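Local coordinates for protein folylpolyglutamate synthase (FolC) (Helicobacter pylori, PDB 6K8C) that probably adds glutamate to dihydropteroate to make dihydrofolate and lengthens reduced folates into polyglutamates, at the cost of ATP, at residues T61-F64 with L65-L69; L240-N243 with L244-L248; L269-I272 with G273-E276; K249-E252 with T253-C257. One frame throughout, in Å; residues are numbered along the deposited sequence.

Contact 1 (T61-F64 with L65-L69); sequences TGRF and LTLLL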
loop_
_atom_site.group_PDB
_atom_site.type_symbol
_atom_site.label_atom_id
_atom_site.label_comp_id
_atom_site.label_asym_id
_atom_site.label_seq_id
_atom_site.Cartn_x
_atom_site.Cartn_y
_atom_site.Cartn_z
ATOM N N THR A 61 -0.250 4.504 6.503
ATOM C CA THR A 61 -1.201 4.586 7.611
ATOM C C THR A 61 -1.332 3.243 8.318
ATOM O O THR A 61 -1.303 3.166 9.552
ATOM C CB THR A 61 -2.571 5.046 7.109
ATOM O OG1 THR A 61 -2.445 6.296 6.425
ATOM C CG2 THR A 61 -3.541 5.198 8.278
ATOM N N GLY A 62 -1.478 2.166 7.546
ATOM C CA GLY A 62 -1.624 0.851 8.149
ATOM C C GLY A 62 -0.369 0.386 8.856
ATOM O O GLY A 62 -0.438 -0.228 9.927
ATOM N N ARG A 63 0.798 0.662 8.272
ATOM C CA ARG A 63 2.035 0.188 8.882
ATOM C C ARG A 63 2.374 0.990 10.133
ATOM O O ARG A 63 2.905 0.435 11.102
ATOM C CB ARG A 63 3.181 0.241 7.868
ATOM C CG ARG A 63 4.481 -0.430 8.353
ATOM C CD ARG A 63 4.297 -1.922 8.665
ATOM N NE ARG A 63 3.821 -2.648 7.493
ATOM C CZ ARG A 63 4.601 -3.087 6.513
ATOM N NH1 ARG A 63 5.913 -2.900 6.561
ATOM N NH2 ARG A 63 4.063 -3.720 5.484
ATOM N N PHE A 64 2.076 2.295 10.129
ATOM C CA PHE A 64 2.251 3.109 11.332
ATOM C C PHE A 64 1.414 2.562 12.479
ATOM O O PHE A 64 1.903 2.401 13.604
ATOM C CB PHE A 64 1.855 4.564 11.051
ATOM C CG PHE A 64 2.988 5.446 10.616
ATOM C CD1 PHE A 64 4.222 5.383 11.235
ATOM C CD2 PHE A 64 2.802 6.369 9.594
ATOM C CE1 PHE A 64 5.259 6.217 10.833
ATOM C CE2 PHE A 64 3.832 7.205 9.185
ATOM C CZ PHE A 64 5.063 7.128 9.807
ATOM N N LEU A 65 0.138 2.270 12.208
ATOM C CA LEU A 65 -0.719 1.663 13.222
ATOM C C LEU A 65 -0.153 0.327 13.690
ATOM O O LEU A 65 -0.110 0.047 14.894
ATOM C CB LEU A 65 -2.133 1.488 12.669
ATOM C CG LEU A 65 -3.156 0.767 13.553
ATOM C CD1 LEU A 65 -3.353 1.493 14.873
ATOM C CD2 LEU A 65 -4.483 0.635 12.827
ATOM N N THR A 66 0.284 -0.513 12.742
ATOM C CA THR A 66 0.890 -1.802 13.073
ATOM C C THR A 66 2.087 -1.634 14.006
ATOM O O THR A 66 2.245 -2.387 14.976
ATOM C CB THR A 66 1.314 -2.523 11.785
ATOM O OG1 THR A 66 0.161 -2.794 10.978
ATOM C CG2 THR A 66 2.022 -3.851 12.098
ATOM N N LEU A 67 2.953 -0.656 13.717
ATOM C CA LEU A 67 4.137 -0.443 14.549
ATOM C C LEU A 67 3.756 0.027 15.948
ATOM O O LEU A 67 4.352 -0.417 16.937
ATOM C CB LEU A 67 5.081 0.563 13.888
ATOM C CG LEU A 67 5.703 0.098 12.567
ATOM C CD1 LEU A 67 6.572 1.193 11.951
ATOM C CD2 LEU A 67 6.487 -1.208 12.752
ATOM N N LEU A 68 2.771 0.922 16.052
ATOM C CA LEU A 68 2.336 1.387 17.366
ATOM C C LEU A 68 1.773 0.238 18.195
ATOM O O LEU A 68 2.078 0.106 19.384
ATOM C CB LEU A 68 1.298 2.501 17.215
ATOM C CG LEU A 68 1.784 3.830 16.641
ATOM C CD1 LEU A 68 0.611 4.648 16.127
ATOM C CD2 LEU A 68 2.586 4.610 17.676
ATOM N N LEU A 69 0.938 -0.604 17.580
ATOM C CA LEU A 69 0.370 -1.737 18.303
ATOM C C LEU A 69 1.455 -2.719 18.725
ATOM O O LEU A 69 1.457 -3.205 19.864
ATOM C CB LEU A 69 -0.686 -2.432 17.437
ATOM C CG LEU A 69 -1.925 -1.584 17.145
ATOM C CD1 LEU A 69 -2.774 -2.196 16.035
ATOM C CD2 LEU A 69 -2.746 -1.407 18.409
#
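Thr61 gives its carbonyl to the next turn of the helix: Leu65 N lies 3.2 Å from Thr61 O and its N-H points almost straight at the oxygen. The threonine hydroxyl faces back along the chain, bonding to the carbonyl of Gly57. One step on, the carbonyl of Gly62 is gripped twice by a single residue. Thr66 N comes to 2.9 Å from Gly62 O in the usual helical bond, and Thr66 OG1 reaches the same Gly62 O at 2.8 Å from the opposite face, 36° out of the carbonyl plane. With chi1 at -62° the Thr66 hydroxyl folds back beside its own amide, and donating its proton to Gly62 O fixes its rotation.

Arg63 O takes Leu67 N at 2.8 Å, with Leu67 CG also close, 3.2 Å from Arg63 O. The aliphatic part of Arg63 only brushes the next turn, its CG 4.4 Å from Leu67 CG; the polar end bonds to His78 and makes a cation-pi contact with Phe92. Phe64 closes the series, accepting Leu68 N at Phe64 O over 3.0 Å while its ring turns outward onto Leu244 and Leu269. This is regular, wholly buried alpha-helix, the one that follows the first strand of the central sheet and the glycine-rich P-loop in the nucleotide-binding domain of Mur-type ligases.

Contact 2 (L240-N243 with L244-L248); sequences LAMN and LEVAL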
loop_
_atom_site.group_PDB
_atom_site.type_symbol
_atom_site.label_atom_id
_atom_site.label_comp_id
_atom_site.label_asym_id
_atom_site.label_seq_id
_atom_site.Cartn_x
_atom_site.Cartn_y
_atom_site.Cartn_z
ATOM N N LEU A 240 3.501 11.341 4.366
ATOM C CA LEU A 240 2.696 12.457 4.848
ATOM C C LEU A 240 2.500 12.362 6.353
ATOM O O LEU A 240 2.128 11.309 6.878
ATOM C CB LEU A 240 1.336 12.473 4.151
ATOM C CG LEU A 240 1.214 13.162 2.793
ATOM C CD1 LEU A 240 -0.167 12.916 2.199
ATOM C CD2 LEU A 240 1.491 14.653 2.924
ATOM N N ALA A 241 2.747 13.474 7.047
ATOM C CA ALA A 241 2.570 13.493 8.494
ATOM C C ALA A 241 1.140 13.133 8.880
ATOM O O ALA A 241 0.916 12.467 9.895
ATOM C CB ALA A 241 2.954 14.865 9.054
ATOM N N MET A 242 0.161 13.542 8.067
ATOM C CA MET A 242 -1.235 13.242 8.383
ATOM C C MET A 242 -1.497 11.738 8.435
ATOM O O MET A 242 -2.380 11.286 9.178
ATOM C CB MET A 242 -2.156 13.910 7.362
ATOM C CG MET A 242 -3.648 13.768 7.669
ATOM S SD MET A 242 -4.179 14.569 9.205
ATOM C CE MET A 242 -3.301 16.104 9.107
ATOM N N ASN A 243 -0.737 10.948 7.675
ATOM C CA ASN A 243 -0.911 9.498 7.731
ATOM C C ASN A 243 -0.613 8.969 9.126
ATOM O O ASN A 243 -1.333 8.100 9.635
ATOM C CB ASN A 243 -0.030 8.817 6.682
ATOM C CG ASN A 243 -0.515 9.073 5.263
ATOM O OD1 ASN A 243 -1.646 9.496 5.056
ATOM N ND2 ASN A 243 0.342 8.811 4.283
ATOM N N LEU A 244 0.425 9.504 9.775
ATOM C CA LEU A 244 0.720 9.095 11.143
ATOM C C LEU A 244 -0.320 9.628 12.121
ATOM O O LEU A 244 -0.666 8.945 13.093
ATOM C CB LEU A 244 2.125 9.550 11.548
ATOM C CG LEU A 244 2.578 9.223 12.983
ATOM C CD1 LEU A 244 2.552 7.708 13.307
ATOM C CD2 LEU A 244 3.966 9.790 13.245
ATOM N N GLU A 245 -0.816 10.856 11.901
ATOM C CA GLU A 245 -1.869 11.378 12.771
ATOM C C GLU A 245 -3.103 10.489 12.727
ATOM O O GLU A 245 -3.729 10.229 13.763
ATOM C CB GLU A 245 -2.244 12.809 12.376
ATOM C CG GLU A 245 -1.232 13.864 12.775
ATOM C CD GLU A 245 -1.196 14.127 14.273
ATOM O OE1 GLU A 245 -2.075 13.623 15.007
ATOM O OE2 GLU A 245 -0.287 14.858 14.713
ATOM N N VAL A 246 -3.469 10.015 11.536
ATOM C CA VAL A 246 -4.621 9.127 11.413
ATOM C C VAL A 246 -4.350 7.795 12.103
ATOM O O VAL A 246 -5.199 7.277 12.839
ATOM C CB VAL A 246 -4.986 8.941 9.931
ATOM C CG1 VAL A 246 -6.069 7.881 9.785
ATOM C CG2 VAL A 246 -5.430 10.279 9.323
ATOM N N ALA A 247 -3.161 7.227 11.897
ATOM C CA ALA A 247 -2.820 5.978 12.569
ATOM C C ALA A 247 -2.820 6.150 14.082
ATOM O O ALA A 247 -3.215 5.237 14.816
ATOM C CB ALA A 247 -1.458 5.471 12.093
ATOM N N LEU A 248 -2.367 7.308 14.569
ATOM C CA LEU A 248 -2.382 7.555 16.007
ATOM C C LEU A 248 -3.809 7.615 16.538
ATOM O O LEU A 248 -4.100 7.078 17.615
ATOM C CB LEU A 248 -1.632 8.852 16.323
ATOM C CG LEU A 248 -1.284 9.128 17.787
ATOM C CD1 LEU A 248 -0.398 8.032 18.351
ATOM C CD2 LEU A 248 -0.608 10.490 17.912
#
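Leu244 meets the preceding turn through a weak bond, its N 3.0 Å from Ala241 O but with the N-H bent to 122°. Its side chain leaves the turn at once: CG stands opposite the backbone N across the first torsion (chi1 179°), and the branches go to Phe64, Val227 and Tyr230.

Glu245 N makes the better bond to Ala241, lying 3.1 Å from Ala241 O in the carbonyl plane. Beside it, Met242 SD rests 4.1 Å from Glu245 CB; the thioether chain, bent at chi2 and chi3, crosses the glutamate at about a right angle. The glutamate bends too, and its OE2 accepts the backbone N-H of Ser224, which ties this first part of helix 241-254 to the segment ahead of helix 225-234. The helix lies alongside helix 58-70, the P-loop helix of the Mur ligase middle domain.

Val246 follows with N 2.9 Å from Met242 O. Its CG2 branch, set beside its own amide, comes within 3.2 Å of Met242 O and 4.3 Å from Met242 CG, so sulfur and methylene of the one methionine serve two successive residues. Ala247 N bonds to Asn243 O at 3.0 Å, with the methyl turned to Thr61 and Phe64. The Asn243 side chain, meanwhile, points toward the start of helix 58-70: ND2 makes a weak bond to Ser60 OG, and a bound citrate, probably from the crystallisation liquor, lies about 3 Å away.

Contact 3 (L269-I272 with G273-E276); sequences LNLI and GRCE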
loop_
_atom_site.group_PDB
_atom_site.type_symbol
_atom_site.label_atom_id
_atom_site.label_comp_id
_atom_site.label_asym_id
_atom_site.label_seq_id
_atom_site.Cartn_x
_atom_site.Cartn_y
_atom_site.Cartn_z
ATOM N N LEU A 269 9.691 4.570 10.333
ATOM C CA LEU A 269 8.893 3.809 9.380
ATOM C C LEU A 269 9.714 3.484 8.142
ATOM O O LEU A 269 10.328 4.367 7.536
ATOM C CB LEU A 269 7.636 4.582 8.977
ATOM C CG LEU A 269 6.857 3.920 7.834
ATOM C CD1 LEU A 269 6.328 2.560 8.275
ATOM C CD2 LEU A 269 5.722 4.802 7.326
ATOM N N ASN A 270 9.715 2.212 7.765
ATOM C CA ASN A 270 10.350 1.751 6.542
ATOM C C ASN A 270 9.368 0.853 5.809
ATOM O O ASN A 270 8.840 -0.101 6.392
ATOM C CB ASN A 270 11.650 0.995 6.838
ATOM C CG ASN A 270 12.206 0.294 5.616
ATOM O OD1 ASN A 270 11.880 -0.860 5.347
ATOM N ND2 ASN A 270 13.056 0.991 4.869
ATOM N N LEU A 271 9.106 1.168 4.547
ATOM C CA LEU A 271 8.271 0.342 3.692
ATOM C C LEU A 271 9.089 -0.114 2.499
ATOM O O LEU A 271 9.840 0.673 1.914
ATOM C CB LEU A 271 7.030 1.090 3.207
ATOM C CG LEU A 271 5.944 1.396 4.232
ATOM C CD1 LEU A 271 4.816 2.179 3.570
ATOM C CD2 LEU A 271 5.432 0.105 4.857
ATOM N N ILE A 272 8.951 -1.395 2.152
ATOM C CA ILE A 272 9.650 -1.923 0.990
ATOM C C ILE A 272 9.156 -1.210 -0.262
ATOM O O ILE A 272 7.952 -1.003 -0.454
ATOM C CB ILE A 272 9.450 -3.445 0.899
ATOM C CG1 ILE A 272 10.238 -4.144 2.012
ATOM C CG2 ILE A 272 9.869 -3.968 -0.468
ATOM C CD1 ILE A 272 9.748 -5.551 2.335
ATOM N N GLY A 273 10.093 -0.818 -1.119
ATOM C CA GLY A 273 9.738 -0.139 -2.345
ATOM C C GLY A 273 9.490 1.343 -2.200
ATOM O O GLY A 273 9.044 1.975 -3.163
ATOM N N ARG A 274 9.748 1.914 -1.028
ATOM C CA ARG A 274 9.636 3.349 -0.792
ATOM C C ARG A 274 11.016 3.864 -0.419
ATOM O O ARG A 274 11.556 3.482 0.625
ATOM C CB ARG A 274 8.629 3.660 0.321
ATOM C CG ARG A 274 7.172 3.649 -0.117
ATOM C CD ARG A 274 6.657 2.232 -0.310
ATOM N NE ARG A 274 5.200 2.186 -0.337
ATOM C CZ ARG A 274 4.484 1.068 -0.272
ATOM N NH1 ARG A 274 5.091 -0.107 -0.177
ATOM N NH2 ARG A 274 3.160 1.126 -0.301
ATOM N N CYS A 275 11.588 4.712 -1.276
ATOM C CA CYS A 275 12.918 5.272 -1.047
ATOM C C CYS A 275 13.940 4.173 -0.751
ATOM O O CYS A 275 14.700 4.234 0.218
ATOM C CB CYS A 275 12.871 6.294 0.083
ATOM S SG CYS A 275 13.992 7.642 -0.158
ATOM N N GLU A 276 13.950 3.153 -1.601
ATOM C CA GLU A 276 14.709 1.934 -1.354
ATOM C C GLU A 276 15.916 1.864 -2.281
ATOM O O GLU A 276 15.773 1.963 -3.503
ATOM C CB GLU A 276 13.830 0.701 -1.551
ATOM C CG GLU A 276 14.561 -0.616 -1.304
ATOM C CD GLU A 276 13.681 -1.647 -0.635
ATOM O OE1 GLU A 276 13.916 -2.854 -0.844
ATOM O OE2 GLU A 276 12.753 -1.250 0.103
HETATM O O HOH W 1 14.035 1.871 2.219
HETATM O O HOH W 2 10.524 3.381 3.352
#
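Leu271 and Arg274 close a type II beta turn, and its polar bonds come first. Arg274 N reaches back to Leu271 O at 3.2 Å, 43° out of the carbonyl plane. Gly273 fills the third position of the turn with a positive phi (82°), where a CB would be jammed against Ile272 O. The side chain of Arg274 adds a second clasp: NH1 lies 3.0 Å from Ile272 O, nearly along the C=O axis and with the oxygen at the edge of the guanidinium, close to its plane. That edge-on hold sets the rotation of the group, while NH2 makes a weak bond to a bound citrate. Further along, Glu276 OE2 takes the N-H of Gly273, with Gly273 N 3.0 Å away and above the carboxylate plane.

Water does further bridging. One molecule accepts from Leu271 N at 2.9 Å and donates to Arg274 O, spanning the mouth of the turn; a second joins Asn270 ND2, weakly, to Cys275 O.

The apolar contact is between Leu271 and the arginine chain. Leu271 CB meets Arg274 CD at 3.7 Å, and Leu271 CD1 lies over one guanidinium face, displaced toward its rim. The bend of Arg274 at chi2 (75°) lays it across the leucine. Glu276 OE2 also rests 3.3 Å from Ile272 CA, a packing contact.

The turn belongs to the linker from helix 241-254 into the C-terminal glutamate-ligase domain. Leu271 leans on Arg63 of helix 58-70, whereas Gly273 and Glu276 are backbone-bonded to Val286 and Ile284, bringing the chain into strand 276-279 beside strand 282-285.

Contact 4 (K249-E252 with T253-C257); sequences KAFE and TLLPC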
loop_
_atom_site.group_PDB
_atom_site.type_symbol
_atom_site.label_atom_id
_atom_site.label_comp_id
_atom_site.label_asym_id
_atom_site.label_seq_id
_atom_site.Cartn_x
_atom_site.Cartn_y
_atom_site.Cartn_z
ATOM N N LYS A 249 -4.712 8.263 15.798
ATOM C CA LYS A 249 -6.114 8.299 16.210
ATOM C C LYS A 249 -6.719 6.901 16.234
ATOM O O LYS A 249 -7.505 6.569 17.130
ATOM C CB LYS A 249 -6.913 9.209 15.278
ATOM C CG LYS A 249 -8.323 9.502 15.770
ATOM C CD LYS A 249 -8.275 10.180 17.132
ATOM C CE LYS A 249 -9.324 11.263 17.253
ATOM N NZ LYS A 249 -9.119 12.077 18.483
ATOM N N ALA A 250 -6.384 6.075 15.240
ATOM C CA ALA A 250 -6.816 4.679 15.254
ATOM C C ALA A 250 -6.291 3.961 16.487
ATOM O O ALA A 250 -7.042 3.263 17.180
ATOM C CB ALA A 250 -6.353 3.972 13.977
ATOM N N PHE A 251 -4.997 4.133 16.772
ATOM C CA PHE A 251 -4.379 3.525 17.947
ATOM C C PHE A 251 -5.111 3.920 19.223
ATOM O O PHE A 251 -5.461 3.066 20.047
ATOM C CB PHE A 251 -2.905 3.945 18.016
ATOM C CG PHE A 251 -2.191 3.490 19.262
ATOM C CD1 PHE A 251 -1.595 2.240 19.314
ATOM C CD2 PHE A 251 -2.100 4.320 20.373
ATOM C CE1 PHE A 251 -0.930 1.815 20.454
ATOM C CE2 PHE A 251 -1.441 3.903 21.514
ATOM C CZ PHE A 251 -0.853 2.648 21.555
ATOM N N GLU A 252 -5.342 5.221 19.405
ATOM C CA GLU A 252 -6.032 5.698 20.599
ATOM C C GLU A 252 -7.474 5.203 20.656
ATOM O O GLU A 252 -8.017 5.001 21.748
ATOM C CB GLU A 252 -5.987 7.230 20.642
ATOM C CG GLU A 252 -4.565 7.784 20.685
ATOM C CD GLU A 252 -4.505 9.293 20.535
ATOM O OE1 GLU A 252 -5.536 9.901 20.178
ATOM O OE2 GLU A 252 -3.423 9.871 20.773
ATOM N N THR A 253 -8.115 5.014 19.499
ATOM C CA THR A 253 -9.492 4.525 19.489
ATOM C C THR A 253 -9.552 3.054 19.878
ATOM O O THR A 253 -10.481 2.626 20.573
ATOM C CB THR A 253 -10.121 4.744 18.109
ATOM O OG1 THR A 253 -10.077 6.137 17.780
ATOM C CG2 THR A 253 -11.580 4.290 18.091
ATOM N N LEU A 254 -8.562 2.268 19.445
ATOM C CA LEU A 254 -8.501 0.868 19.837
ATOM C C LEU A 254 -8.127 0.710 21.304
ATOM O O LEU A 254 -8.601 -0.219 21.964
ATOM C CB LEU A 254 -7.497 0.121 18.957
ATOM C CG LEU A 254 -7.816 0.052 17.458
ATOM C CD1 LEU A 254 -6.566 -0.317 16.668
ATOM C CD2 LEU A 254 -8.937 -0.948 17.194
ATOM N N LEU A 255 -7.288 1.600 21.833
ATOM C CA LEU A 255 -6.735 1.465 23.182
ATOM C C LEU A 255 -6.964 2.765 23.940
ATOM O O LEU A 255 -6.017 3.507 24.235
ATOM C CB LEU A 255 -5.248 1.105 23.127
ATOM C CG LEU A 255 -4.890 -0.225 22.452
ATOM C CD1 LEU A 255 -3.393 -0.298 22.165
ATOM C CD2 LEU A 255 -5.320 -1.411 23.305
ATOM N N PRO A 256 -8.220 3.071 24.282
ATOM C CA PRO A 256 -8.515 4.374 24.896
ATOM C C PRO A 256 -7.932 4.543 26.285
ATOM O O PRO A 256 -7.863 5.679 26.767
ATOM C CB PRO A 256 -10.048 4.411 24.929
ATOM C CG PRO A 256 -10.456 2.984 24.950
ATOM C CD PRO A 256 -9.424 2.232 24.152
ATOM N N CYS A 257 -7.507 3.466 26.939
ATOM C CA CYS A 257 -6.928 3.566 28.270
ATOM C C CYS A 257 -5.416 3.743 28.249
ATOM O O CYS A 257 -4.824 4.001 29.303
ATOM C CB CYS A 257 -7.300 2.331 29.094
ATOM S SG CYS A 257 -9.084 2.044 29.152
#
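Lys249 O is held by two donors of one residue. Thr253 OG1 reaches Lys249 O at 2.7 Å and Thr253 N reaches the same Lys249 O at 2.9 Å, from opposite faces of the carbonyl plane. The threonine hydroxyl can do this because chi1 of -58° tucks it beside its own amide; the CG2 methyl is left on the side of the backbone carbonyl, and the side chain as a whole packs on Leu191 and Ile193 of strand 191-194. Next along, Leu254 N bonds to Ala250 O, and its CG also lies 3.3 Å from Ala250 O.

Here helix 241-254 ends. Leu255 still gives its N-H to Phe251 O, at 2.9 Å with the bond bent to 140°, but it is the first residue to abandon helical backbone angles, and Pro256 comes straight after. Proline has no N-H to offer, and Glu252 O, which would otherwise look to that position, is met by a bent CA-H...O contact, with Pro256 CA 3.2 Å from Glu252 O. Proline is frequent just after the C-terminal end of a helix, and here it follows the residue that has already left helical angles.

The one apolar side-chain contact of note joins Phe251 and Leu255. CD1 of Leu255 approaches the ring obliquely, 3.7 Å from Phe251 CE1 and 3.9 Å from Phe251 CZ. Phe251 itself swings clear of its own amide (chi1 174°) to lie on Leu65, Leu68 and Leu69 of helix 58-70, with Gln72 and Val262 alongside, and Leu255 goes on to touch Phe74.

How the contacts relate
Along the chain the order is contact 1, contact 2, contact 4, contact 3. Contacts 2 and 4 are successive parts of helix 241-254, their centres about 13 Å apart. Contact 1, on helix 58-70, packs against both: Thr61 and Phe64 meet the start of that helix, while Leu65, Leu68 and Leu69 meet Phe251 near its end. Contact 3 lies about 26 Å from contact 4, centre to centre, yet Arg63, Phe64 and Leu67 of contact 1 touch Leu269 or Leu271 at its beginning. The P-loop helix thus contacts both helix 241-254 and the linker that carries the chain into the glutamate-ligase domain.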